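Chloroplastic group IIB intron splicing facilitator CRS2, chloroplastic (Zea mays, PDB 1RYB) is required for splicing chloroplast group IIB introns, forming complexes with CAF1 or CAF2, and has the fold of a peptidyl-tRNA hydrolase without that activity. Local coordinates at residues 105-110 against 125-130; 23-28 against 34-39; 122-125 against 130-133; 114-119 against 176-181. All coordinates share one frame; numbering follows the deposited sequence.

Contact 1. Residues 105-110 against 125-130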
loop_
_atom_site.group_PDB
_atom_site.type_symbol
_atom_site.label_atom_id
_atom_site.label_comp_id
_atom_site.label_asym_id
_atom_site.label_seq_id
_atom_site.Cartn_x
_atom_site.Cartn_y
_atom_site.Cartn_z
ATOM N N ILE A 105 -0.313 1.176 1.797
ATOM C CA ILE A 105 -0.161 1.728 0.445
ATOM C C ILE A 105 -1.309 1.220 -0.434
ATOM O O ILE A 105 -1.472 0.003 -0.561
ATOM C CB ILE A 105 1.244 1.371 -0.125
ATOM C CG1 ILE A 105 2.303 1.773 0.902
ATOM C CG2 ILE A 105 1.462 2.114 -1.479
ATOM C CD1 ILE A 105 3.714 1.709 0.274
ATOM N N TYR A 106 -2.055 2.120 -1.096
ATOM C CA TYR A 106 -3.254 1.623 -1.828
ATOM C C TYR A 106 -3.746 2.628 -2.855
ATOM O O TYR A 106 -3.249 3.739 -2.904
ATOM C CB TYR A 106 -4.390 1.364 -0.767
ATOM C CG TYR A 106 -4.817 2.711 -0.116
ATOM C CD1 TYR A 106 -5.859 3.467 -0.652
ATOM C CD2 TYR A 106 -4.098 3.312 0.913
ATOM C CE1 TYR A 106 -6.233 4.679 -0.077
ATOM C CE2 TYR A 106 -4.343 4.612 1.390
ATOM C CZ TYR A 106 -5.479 5.271 0.930
ATOM O OH TYR A 106 -5.814 6.554 1.379
ATOM N N ASP A 107 -4.649 2.182 -3.716
ATOM C CA ASP A 107 -5.234 3.042 -4.813
ATOM C C ASP A 107 -6.245 4.004 -4.245
ATOM O O ASP A 107 -7.082 3.626 -3.429
ATOM C CB ASP A 107 -5.940 2.173 -5.865
ATOM C CG ASP A 107 -6.812 1.151 -5.202
ATOM O OD1 ASP A 107 -6.459 0.401 -4.279
ATOM O OD2 ASP A 107 -8.007 1.170 -5.651
ATOM N N ASP A 108 -6.223 5.229 -4.681
ATOM C CA ASP A 108 -7.201 6.179 -4.112
ATOM C C ASP A 108 -7.924 6.909 -5.238
ATOM O O ASP A 108 -7.315 7.593 -6.066
ATOM C CB ASP A 108 -6.515 7.115 -3.157
ATOM C CG ASP A 108 -7.403 8.115 -2.511
ATOM O OD1 ASP A 108 -8.491 8.417 -2.953
ATOM O OD2 ASP A 108 -6.807 8.717 -1.513
ATOM N N THR A 109 -9.204 6.593 -5.409
ATOM C CA THR A 109 -9.962 7.174 -6.582
ATOM C C THR A 109 -10.271 8.675 -6.363
ATOM O O THR A 109 -10.817 9.341 -7.202
ATOM C CB THR A 109 -11.303 6.450 -6.876
ATOM O OG1 THR A 109 -12.068 6.519 -5.741
ATOM C CG2 THR A 109 -11.097 5.004 -7.169
ATOM N N SER A 110 -9.901 9.202 -5.232
ATOM C CA SER A 110 -10.193 10.600 -4.937
ATOM C C SER A 110 -9.073 11.549 -5.312
ATOM O O SER A 110 -9.210 12.759 -5.213
ATOM C CB SER A 110 -10.623 10.751 -3.476
ATOM O OG SER A 110 -9.468 10.983 -2.694
ATOM N N GLY A 125 -12.069 6.158 3.263
ATOM C CA GLY A 125 -12.531 6.702 1.980
ATOM C C GLY A 125 -13.346 5.689 1.184
ATOM O O GLY A 125 -13.374 5.721 -0.041
ATOM N N ARG A 126 -13.953 4.751 1.926
ATOM C CA ARG A 126 -14.778 3.690 1.315
ATOM C C ARG A 126 -13.958 2.663 0.565
ATOM O O ARG A 126 -14.474 1.911 -0.294
ATOM C CB ARG A 126 -15.893 4.270 0.420
ATOM C CG ARG A 126 -16.846 5.156 1.248
ATOM C CD ARG A 126 -17.933 5.811 0.381
ATOM N NE ARG A 126 -17.373 6.480 -0.780
ATOM C CZ ARG A 126 -18.076 6.692 -1.861
ATOM N NH1 ARG A 126 -17.554 7.256 -2.952
ATOM N NH2 ARG A 126 -19.367 6.347 -1.829
ATOM N N HIS A 127 -12.661 2.676 0.836
ATOM C CA HIS A 127 -11.803 1.693 0.215
ATOM C C HIS A 127 -11.964 0.413 1.058
ATOM O O HIS A 127 -11.719 0.423 2.254
ATOM C CB HIS A 127 -10.321 2.210 0.210
ATOM C CG HIS A 127 -9.392 1.271 -0.552
ATOM N ND1 HIS A 127 -9.010 -0.005 -0.066
ATOM C CD2 HIS A 127 -8.786 1.452 -1.754
ATOM C CE1 HIS A 127 -8.171 -0.530 -0.969
ATOM N NE2 HIS A 127 -8.032 0.314 -2.004
ATOM N N ASN A 128 -12.452 -0.656 0.444
ATOM C CA ASN A 128 -12.756 -1.872 1.175
ATOM C C ASN A 128 -11.578 -2.459 1.922
ATOM O O ASN A 128 -11.745 -3.028 3.029
ATOM C CB ASN A 128 -13.302 -2.931 0.200
ATOM C CG ASN A 128 -14.730 -2.618 -0.152
ATOM O OD1 ASN A 128 -15.261 -1.570 0.243
ATOM N ND2 ASN A 128 -15.366 -3.530 -0.890
ATOM N N GLY A 129 -10.393 -2.374 1.289
ATOM C CA GLY A 129 -9.236 -2.935 1.892
ATOM C C GLY A 129 -8.837 -2.111 3.092
ATOM O O GLY A 129 -8.462 -2.621 4.143
ATOM N N LEU A 130 -8.788 -0.839 2.926
ATOM C CA LEU A 130 -8.418 0.029 4.061
ATOM C C LEU A 130 -9.449 -0.098 5.188
ATOM O O LEU A 130 -9.112 -0.162 6.353
ATOM C CB LEU A 130 -8.314 1.483 3.577
ATOM C CG LEU A 130 -7.522 2.420 4.413
ATOM C CD1 LEU A 130 -6.175 1.789 4.817
ATOM C CD2 LEU A 130 -7.274 3.587 3.413
HETATM O O HOH W 1 -10.746 7.527 -1.183
#

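Contact 2. Residues 23-28 against 34-39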
loop_
_atom_site.group_PDB
_atom_site.type_symbol
_atom_site.label_atom_id
_atom_site.label_comp_id
_atom_site.label_asym_id
_atom_site.label_seq_id
_atom_site.Cartn_x
_atom_site.Cartn_y
_atom_site.Cartn_z
ATOM N N LEU A 23 -1.879 -2.984 -0.715
ATOM C CA LEU A 23 -3.159 -3.654 -0.910
ATOM C C LEU A 23 -3.383 -4.110 -2.352
ATOM O O LEU A 23 -2.959 -3.454 -3.336
ATOM C CB LEU A 23 -4.297 -2.760 -0.453
ATOM C CG LEU A 23 -4.090 -2.359 1.010
ATOM C CD1 LEU A 23 -5.360 -1.718 1.515
ATOM C CD2 LEU A 23 -3.831 -3.627 1.872
ATOM N N GLY A 24 -4.125 -5.167 -2.483
ATOM C CA GLY A 24 -4.449 -5.745 -3.835
ATOM C C GLY A 24 -5.191 -7.040 -3.684
ATOM O O GLY A 24 -5.440 -7.509 -2.532
ATOM N N ASN A 25 -5.486 -7.656 -4.831
ATOM C CA ASN A 25 -6.084 -9.004 -4.892
ATOM C C ASN A 25 -5.078 -9.971 -5.404
ATOM O O ASN A 25 -4.219 -9.623 -6.227
ATOM C CB ASN A 25 -7.269 -9.005 -5.849
ATOM C CG ASN A 25 -8.433 -8.322 -5.200
ATOM O OD1 ASN A 25 -8.846 -8.751 -4.130
ATOM N ND2 ASN A 25 -8.998 -7.272 -5.853
ATOM N N PRO A 26 -5.205 -11.211 -5.025
ATOM C CA PRO A 26 -4.187 -12.201 -5.380
ATOM C C PRO A 26 -4.426 -12.872 -6.679
ATOM O O PRO A 26 -5.552 -13.112 -7.035
ATOM C CB PRO A 26 -4.398 -13.299 -4.338
ATOM C CG PRO A 26 -5.883 -13.216 -4.070
ATOM C CD PRO A 26 -6.183 -11.712 -4.082
ATOM N N GLY A 27 -3.353 -13.179 -7.371
ATOM C CA GLY A 27 -3.539 -13.968 -8.532
ATOM C C GLY A 27 -3.279 -13.242 -9.831
ATOM O O GLY A 27 -3.320 -12.018 -9.916
ATOM N N ASN A 28 -3.020 -14.042 -10.859
ATOM C CA ASN A 28 -2.677 -13.512 -12.217
ATOM C C ASN A 28 -3.712 -12.573 -12.804
ATOM O O ASN A 28 -3.400 -11.600 -13.504
ATOM C CB ASN A 28 -2.543 -14.691 -13.167
ATOM C CG ASN A 28 -1.542 -15.630 -12.608
ATOM O OD1 ASN A 28 -0.477 -15.167 -12.203
ATOM N ND2 ASN A 28 -1.981 -16.859 -12.328
ATOM N N ARG A 34 -5.876 -1.685 -11.517
ATOM C CA ARG A 34 -5.788 -0.429 -10.717
ATOM C C ARG A 34 -5.835 -0.685 -9.208
ATOM O O ARG A 34 -5.074 -0.055 -8.419
ATOM C CB ARG A 34 -6.885 0.551 -11.091
ATOM C CG ARG A 34 -6.787 0.950 -12.582
ATOM C CD ARG A 34 -7.659 2.207 -12.857
ATOM N NE ARG A 34 -7.570 2.753 -14.239
ATOM C CZ ARG A 34 -8.245 2.232 -15.295
ATOM N NH1 ARG A 34 -9.038 1.161 -15.142
ATOM N NH2 ARG A 34 -8.062 2.785 -16.530
ATOM N N HIS A 35 -6.747 -1.547 -8.810
ATOM C CA HIS A 35 -6.880 -1.880 -7.383
ATOM C C HIS A 35 -5.647 -2.623 -6.828
ATOM O O HIS A 35 -5.557 -2.820 -5.619
ATOM C CB HIS A 35 -8.124 -2.786 -7.215
ATOM C CG HIS A 35 -9.005 -2.565 -5.983
ATOM N ND1 HIS A 35 -9.071 -1.378 -5.339
ATOM C CD2 HIS A 35 -9.872 -3.412 -5.390
ATOM C CE1 HIS A 35 -9.938 -1.497 -4.357
ATOM N NE2 HIS A 35 -10.416 -2.737 -4.350
ATOM N N ASN A 36 -4.713 -3.032 -7.671
ATOM C CA ASN A 36 -3.476 -3.672 -7.216
ATOM C C ASN A 36 -2.284 -2.749 -7.202
ATOM O O ASN A 36 -1.180 -3.187 -7.011
ATOM C CB ASN A 36 -3.112 -4.845 -8.139
ATOM C CG ASN A 36 -3.715 -6.141 -7.604
ATOM O OD1 ASN A 36 -4.794 -6.175 -7.004
ATOM N ND2 ASN A 36 -2.971 -7.219 -7.689
ATOM N N VAL A 37 -2.450 -1.433 -7.467
ATOM C CA VAL A 37 -1.291 -0.595 -7.536
ATOM C C VAL A 37 -0.503 -0.574 -6.235
ATOM O O VAL A 37 0.668 -0.305 -6.270
ATOM C CB VAL A 37 -1.671 0.817 -8.060
ATOM C CG1 VAL A 37 -2.498 1.631 -7.057
ATOM C CG2 VAL A 37 -0.486 1.633 -8.611
ATOM N N GLY A 38 -1.156 -0.771 -5.097
ATOM C CA GLY A 38 -0.376 -0.867 -3.870
ATOM C C GLY A 38 0.627 -2.000 -3.904
ATOM O O GLY A 38 1.734 -1.925 -3.344
ATOM N N PHE A 39 0.235 -3.080 -4.506
ATOM C CA PHE A 39 1.158 -4.218 -4.705
ATOM C C PHE A 39 2.377 -3.764 -5.565
ATOM O O PHE A 39 3.551 -4.065 -5.291
ATOM C CB PHE A 39 0.440 -5.336 -5.499
ATOM C CG PHE A 39 -0.327 -6.368 -4.648
ATOM C CD1 PHE A 39 -0.614 -6.157 -3.297
ATOM C CD2 PHE A 39 -0.707 -7.579 -5.234
ATOM C CE1 PHE A 39 -1.295 -7.150 -2.584
ATOM C CE2 PHE A 39 -1.381 -8.587 -4.541
ATOM C CZ PHE A 39 -1.689 -8.351 -3.204
HETATM O O HOH W 2 -3.846 -0.949 -4.067
HETATM O O HOH W 3 -7.433 -5.850 -7.968
#

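Contact 3. Residues 122-125 against 130-133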
loop_
_atom_site.group_PDB
_atom_site.type_symbol
_atom_site.label_atom_id
_atom_site.label_comp_id
_atom_site.label_asym_id
_atom_site.label_seq_id
_atom_site.Cartn_x
_atom_site.Cartn_y
_atom_site.Cartn_z
ATOM N N GLY A 122 -6.533 8.853 9.333
ATOM C CA GLY A 122 -7.687 9.125 8.471
ATOM C C GLY A 122 -8.680 7.961 8.406
ATOM O O GLY A 122 -8.377 6.857 8.839
ATOM N N GLY A 123 -9.849 8.223 7.864
ATOM C CA GLY A 123 -10.807 7.130 7.626
ATOM C C GLY A 123 -10.347 6.316 6.371
ATOM O O GLY A 123 -9.235 6.517 5.891
ATOM N N HIS A 124 -11.218 5.425 5.838
ATOM C CA HIS A 124 -10.908 4.539 4.691
ATOM C C HIS A 124 -11.309 5.068 3.293
ATOM O O HIS A 124 -10.983 4.489 2.225
ATOM C CB HIS A 124 -11.547 3.159 4.911
ATOM C CG HIS A 124 -12.979 3.252 5.306
ATOM N ND1 HIS A 124 -13.919 3.709 4.423
ATOM C CD2 HIS A 124 -13.588 2.968 6.452
ATOM C CE1 HIS A 124 -15.080 3.646 5.026
ATOM N NE2 HIS A 124 -14.916 3.174 6.239
ATOM N N GLY A 125 -12.069 6.158 3.263
ATOM C CA GLY A 125 -12.531 6.702 1.980
ATOM C C GLY A 125 -13.346 5.689 1.184
ATOM O O GLY A 125 -13.374 5.721 -0.041
ATOM N N LEU A 130 -8.788 -0.839 2.926
ATOM C CA LEU A 130 -8.418 0.029 4.061
ATOM C C LEU A 130 -9.449 -0.098 5.188
ATOM O O LEU A 130 -9.112 -0.162 6.353
ATOM C CB LEU A 130 -8.314 1.483 3.577
ATOM C CG LEU A 130 -7.522 2.420 4.413
ATOM C CD1 LEU A 130 -6.175 1.789 4.817
ATOM C CD2 LEU A 130 -7.274 3.587 3.413
ATOM N N GLN A 131 -10.695 -0.220 4.800
ATOM C CA GLN A 131 -11.694 -0.376 5.801
ATOM C C GLN A 131 -11.450 -1.635 6.621
ATOM O O GLN A 131 -11.538 -1.624 7.829
ATOM C CB GLN A 131 -13.071 -0.421 5.130
ATOM C CG GLN A 131 -14.149 -0.656 6.205
ATOM C CD GLN A 131 -15.524 -0.826 5.602
ATOM O OE1 GLN A 131 -15.678 -0.991 4.362
ATOM N NE2 GLN A 131 -16.536 -0.820 6.469
ATOM N N ASN A 132 -11.195 -2.766 5.970
ATOM C CA ASN A 132 -10.922 -3.981 6.708
ATOM C C ASN A 132 -9.661 -3.889 7.567
ATOM O O ASN A 132 -9.597 -4.498 8.637
ATOM C CB ASN A 132 -10.797 -5.196 5.746
ATOM C CG ASN A 132 -10.807 -6.521 6.465
ATOM O OD1 ASN A 132 -9.788 -7.222 6.541
ATOM N ND2 ASN A 132 -11.951 -6.849 7.091
ATOM N N VAL A 133 -8.622 -3.136 7.110
ATOM C CA VAL A 133 -7.388 -2.999 7.950
ATOM C C VAL A 133 -7.719 -2.275 9.225
ATOM O O VAL A 133 -7.313 -2.636 10.281
ATOM C CB VAL A 133 -6.249 -2.261 7.217
ATOM C CG1 VAL A 133 -5.083 -1.938 8.156
ATOM C CG2 VAL A 133 -5.786 -3.050 5.960
HETATM O O HOH W 4 -16.615 1.664 8.715
#

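Contact 4. Residues 114-119 against 176-181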
loop_
_atom_site.group_PDB
_atom_site.type_symbol
_atom_site.label_atom_id
_atom_site.label_comp_id
_atom_site.label_asym_id
_atom_site.label_seq_id
_atom_site.Cartn_x
_atom_site.Cartn_y
_atom_site.Cartn_z
ATOM N N GLY A 114 -1.912 8.878 -10.662
ATOM C CA GLY A 114 -0.490 9.090 -10.528
ATOM C C GLY A 114 -0.121 10.074 -9.371
ATOM O O GLY A 114 1.056 10.264 -9.055
ATOM N N VAL A 115 -1.075 10.751 -8.792
ATOM C CA VAL A 115 -0.720 11.677 -7.703
ATOM C C VAL A 115 -0.571 10.924 -6.388
ATOM O O VAL A 115 -1.433 10.115 -6.000
ATOM C CB VAL A 115 -1.820 12.743 -7.602
ATOM C CG1 VAL A 115 -1.536 13.680 -6.441
ATOM C CG2 VAL A 115 -1.779 13.555 -8.909
ATOM N N LEU A 116 0.528 11.210 -5.645
ATOM C CA LEU A 116 0.703 10.541 -4.356
ATOM C C LEU A 116 0.279 11.431 -3.230
ATOM O O LEU A 116 0.438 12.662 -3.279
ATOM C CB LEU A 116 2.192 10.209 -4.118
ATOM C CG LEU A 116 2.797 9.226 -5.137
ATOM C CD1 LEU A 116 4.281 8.935 -4.824
ATOM C CD2 LEU A 116 2.056 7.884 -5.134
ATOM N N ARG A 117 -0.109 10.844 -2.134
ATOM C CA ARG A 117 -0.334 11.668 -0.978
ATOM C C ARG A 117 0.017 10.891 0.272
ATOM O O ARG A 117 -0.241 9.682 0.363
ATOM C CB ARG A 117 -1.757 12.230 -0.966
ATOM C CG ARG A 117 -2.209 12.719 0.385
ATOM C CD ARG A 117 -3.654 13.256 0.407
ATOM N NE ARG A 117 -3.817 14.239 1.479
ATOM C CZ ARG A 117 -4.895 15.014 1.666
ATOM N NH1 ARG A 117 -5.961 14.970 0.841
ATOM N NH2 ARG A 117 -4.894 15.883 2.706
ATOM N N LEU A 118 0.597 11.567 1.282
ATOM C CA LEU A 118 0.919 10.838 2.487
ATOM C C LEU A 118 0.111 11.375 3.613
ATOM O O LEU A 118 0.176 12.554 3.836
ATOM C CB LEU A 118 2.411 11.070 2.799
ATOM C CG LEU A 118 2.703 10.620 4.210
ATOM C CD1 LEU A 118 2.599 9.085 4.285
ATOM C CD2 LEU A 118 4.112 11.055 4.601
ATOM N N GLN A 119 -0.572 10.530 4.378
ATOM C CA GLN A 119 -1.341 10.950 5.561
ATOM C C GLN A 119 -0.955 10.138 6.758
ATOM O O GLN A 119 -0.595 9.023 6.592
ATOM C CB GLN A 119 -2.864 10.849 5.450
ATOM C CG GLN A 119 -3.417 11.772 4.369
ATOM C CD GLN A 119 -4.814 11.385 3.952
ATOM O OE1 GLN A 119 -5.810 12.051 4.298
ATOM N NE2 GLN A 119 -4.904 10.244 3.293
ATOM N N ASP A 176 4.024 4.800 -13.386
ATOM C CA ASP A 176 5.480 4.486 -13.303
ATOM C C ASP A 176 6.257 5.609 -12.661
ATOM O O ASP A 176 7.153 5.367 -11.843
ATOM C CB ASP A 176 6.077 4.171 -14.697
ATOM C CG ASP A 176 5.569 2.824 -15.185
ATOM O OD1 ASP A 176 4.985 2.049 -14.432
ATOM O OD2 ASP A 176 5.893 2.533 -16.456
ATOM N N THR A 177 5.883 6.842 -12.996
ATOM C CA THR A 177 6.557 7.937 -12.420
ATOM C C THR A 177 6.252 7.989 -10.956
ATOM O O THR A 177 7.075 8.374 -10.104
ATOM C CB THR A 177 6.072 9.210 -13.095
ATOM O OG1 THR A 177 6.658 9.212 -14.401
ATOM C CG2 THR A 177 6.580 10.383 -12.369
ATOM N N ALA A 178 5.033 7.692 -10.649
ATOM C CA ALA A 178 4.657 7.738 -9.226
ATOM C C ALA A 178 5.397 6.654 -8.422
ATOM O O ALA A 178 5.695 6.834 -7.246
ATOM C CB ALA A 178 3.181 7.483 -9.033
ATOM N N LEU A 179 5.621 5.494 -9.031
ATOM C CA LEU A 179 6.301 4.466 -8.261
ATOM C C LEU A 179 7.708 4.941 -7.932
ATOM O O LEU A 179 8.249 4.630 -6.883
ATOM C CB LEU A 179 6.394 3.096 -8.973
ATOM C CG LEU A 179 5.022 2.595 -9.411
ATOM C CD1 LEU A 179 5.209 1.417 -10.377
ATOM C CD2 LEU A 179 4.221 2.138 -8.171
ATOM N N GLU A 180 8.361 5.603 -8.876
ATOM C CA GLU A 180 9.706 5.993 -8.564
ATOM C C GLU A 180 9.683 7.009 -7.423
ATOM O O GLU A 180 10.568 7.043 -6.525
ATOM C CB GLU A 180 10.356 6.601 -9.814
ATOM C CG GLU A 180 10.759 5.532 -10.829
ATOM C CD GLU A 180 11.438 4.342 -10.201
ATOM O OE1 GLU A 180 10.979 3.209 -10.247
ATOM O OE2 GLU A 180 12.575 4.642 -9.627
ATOM N N GLN A 181 8.657 7.874 -7.453
ATOM C CA GLN A 181 8.569 8.929 -6.444
ATOM C C GLN A 181 8.274 8.338 -5.096
ATOM O O GLN A 181 8.794 8.806 -4.065
ATOM C CB GLN A 181 7.458 9.910 -6.812
ATOM C CG GLN A 181 7.195 10.894 -5.668
ATOM C CD GLN A 181 6.016 11.800 -5.956
ATOM O OE1 GLN A 181 5.280 11.605 -6.961
ATOM N NE2 GLN A 181 5.896 12.863 -5.149
HETATM O O HOH W 5 2.580 12.645 -7.210
HETATM O O HOH W 6 2.742 14.132 -5.226
#

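Contact 1. Residues 105-110 against 125-130
His127 and Asp107 are joined by a hydrogen bond in which NE2 of His127 donates to OD1 of Asp107 over 2.8 Å, with an N-H...O angle of 162°. The oxygen lies almost in the imidazole plane, where the N-H points, whereas the histidine comes to it from above the carboxylate plane. On the other nitrogen, ND1 of His127 accepts from the backbone N of Leu130 at 3.1 Å and, weakly, from that of Gly129. Histidine suits this N-cap place because one nitrogen caps helix 128-136 while the other reaches the strand; with both engaged, the ring is fixed in rotation.

Packing is tight beside this bond. The Tyr106 ring, placed by a CG lying between backbone N and carbonyl carbon (chi1 65°), turns its edge to the face of His127, CD1 standing 3.7 Å from CD2 of His127 with the planes at 71°. Methyl CD2 of Leu130 covers a face of the tyrosine, 3.5 Å from its CZ, in a CH-pi contact, while the phenol OH bonds to Ser147.

Toward solvent the segments part and a water takes over, donating to OD1 of Asp108 and, weakly, to O of Gly125, at a positive phi that glycine adopts easily. That OD1 also accepts from N and OG of Ser110, the first bond forming an Asx turn. Asp107, which by similarity stabilises the basic form of His35, is thus held between His127 and His35, an arrangement consistent with the active-site region of the peptidyl-tRNA hydrolase fold, although CRS2 has no such activity.

Contact 2. Residues 23-28 against 34-39
Asn36 holds the backbone of Asn25 with both ends of its side-chain amide, closing the loop that links strand 18-22 to helix 37-48 in the peptidyl-tRNA hydrolase fold. Its OD1 accepts from N of Asn25 at 2.7 Å, nearly straight at 170° though tilted from the carbonyl plane. Its ND2 donates to O of Asn25 at 3.1 Å, in that carbonyl's plane and on a lone pair. Asparagine suits the place by offering a donor and an acceptor at fixed spacing, and the two bonds keep the amide from flipping. Though it sits at the N-cap, the side chain makes no capping bond to the helix. Replacing Asn36 with a leucine would probably leave the N and O of Asn25 without these mates and the loop less firmly held.

A water donates to the same OD1 of Asn36 and accepts from ND2 of Asn25, whose OD1 in turn is bonded to N of Met81. Leu23 O receives a weak bond from N of Phe39, 3.4 Å long, an N-H shared, also weakly, with O of Asn36; a second water, 2.8 Å from Leu23 O, accepts from N of Gly38. His35, the proton acceptor by similarity, spends ND1 on Asp107 while its CD2 lies 4.0 Å from ND2 of Asn25.

Glycine is needed on both sides of this close approach: a CB on Gly24 would strike OD1 of Asn36, and one on Gly38 would strike N of Leu23. CA of Gly24 lies over a face of the Phe39 ring, 3.8 Å from its centroid.

Contact 3. Residues 122-125 against 130-133
His124 lays its imidazole against Gln131, and the two side chains run side by side, pointing the same way. Following the histidine outward, CB of His124 fits into the angle between two helix residues, 3.5 Å from the backbone N of Gln131 and 3.9 Å from CB of Leu130. CG of His124 comes next, 3.7 Å from CB of Gln131; that methylene lies over one face of the ring, toward its rim, as a CH-pi contact. CD2 of His124 continues along the glutamine, equally close to CB and CG of Gln131. Last, NE2 of His124 stands 3.9 Å from CG of Gln131 and slightly farther from its CD.

The glutamine can follow the ring because it is extended, with CG anti to the backbone N (chi1 177°); its amide is stacked on the imidazole with the planes 28° apart. A long, flexible chain with a polar end suits this surface, where the aliphatic part covers the ring and the amide faces water. A water joins the two ends only weakly, lying 3.4 Å from NE2 of His124 and accepting from NE2 of Gln131. The other imidazole nitrogen, ND1, accepts from N of Arg126 and so sets the ring's rotation.

On the inner side, CG and CD2 of Leu130 rest against CA of His124, and the carbonyl of Gly123 is bonded to Arg145. The glycine-rich loop between strand 116-119 and helix 128-136 of the peptidyl-tRNA hydrolase fold is thus folded back on the helix's first turn, near Asn128, a tRNA-binding position by similarity.

Contact 4. Residues 114-119 against 176-181
Leu116 presses its CD1 methyl against helix 169-192, meeting O of Ala178 at 3.5 Å and CD of Gln181 at the same distance. The two side chains, Leu116 and Gln181, come from opposite directions, and the methyl sits beside CB, CG and the amide carbon of Gln181. The second methyl, CD2, lies 4.1 Å from CB of Ala178, and that CB also touches O of Gly114 at 3.5 Å. Alanine fits because its short side chain lets helix and chain approach to 5.5 Å between the CA atoms of Gly114 and Ala178. Gly114 is required by its own backbone angles, at which a CB would jam against the preceding carbonyl.

Further out, a water binds the polar atoms around the leucine: it accepts from N of Leu116 at 3.0 Å and donates to OE1 of Gln181 at 2.9 Å. Gln181 reaches it in an extended shape, CG anti to the backbone N (chi1 171°), and OE1 has a second donor in Gln205. Cutting Leu116 back to an alanine would probably open a gap between strand and helix and leave Gln181 freer to shift.

Leu116 also touches Leu203, Met41 and Ile148. Strand 116-119, at the edge of the sheet, bonds through its backbone to strand 145-149, while helix 169-192 packs against helix 37-48 through Leu179 on Met41 and a Glu180-Arg44 salt bridge.

How the contacts relate
From the N terminus, contact 2 closes first, a short loop between strand 18-22 and helix 37-48, finished before any other contact opens. Contact 1 then opens on strand 102-108 and closes at the start of helix 128-136. Contact 4 opens inside that loop, on strand 116-119, and closes much later on helix 169-192, so contacts 1 and 4 cross. Contact 3 is nested within contact 4 and ends on the same helix as contact 1, sharing Gly125 and Leu130 with it. Contacts 1 and 2 touch where His35, just before helix 37-48, meets Asp107 on strand 102-108, the active-site region by similarity, while contact 4 ties the sheet's edge to the C-terminal helix.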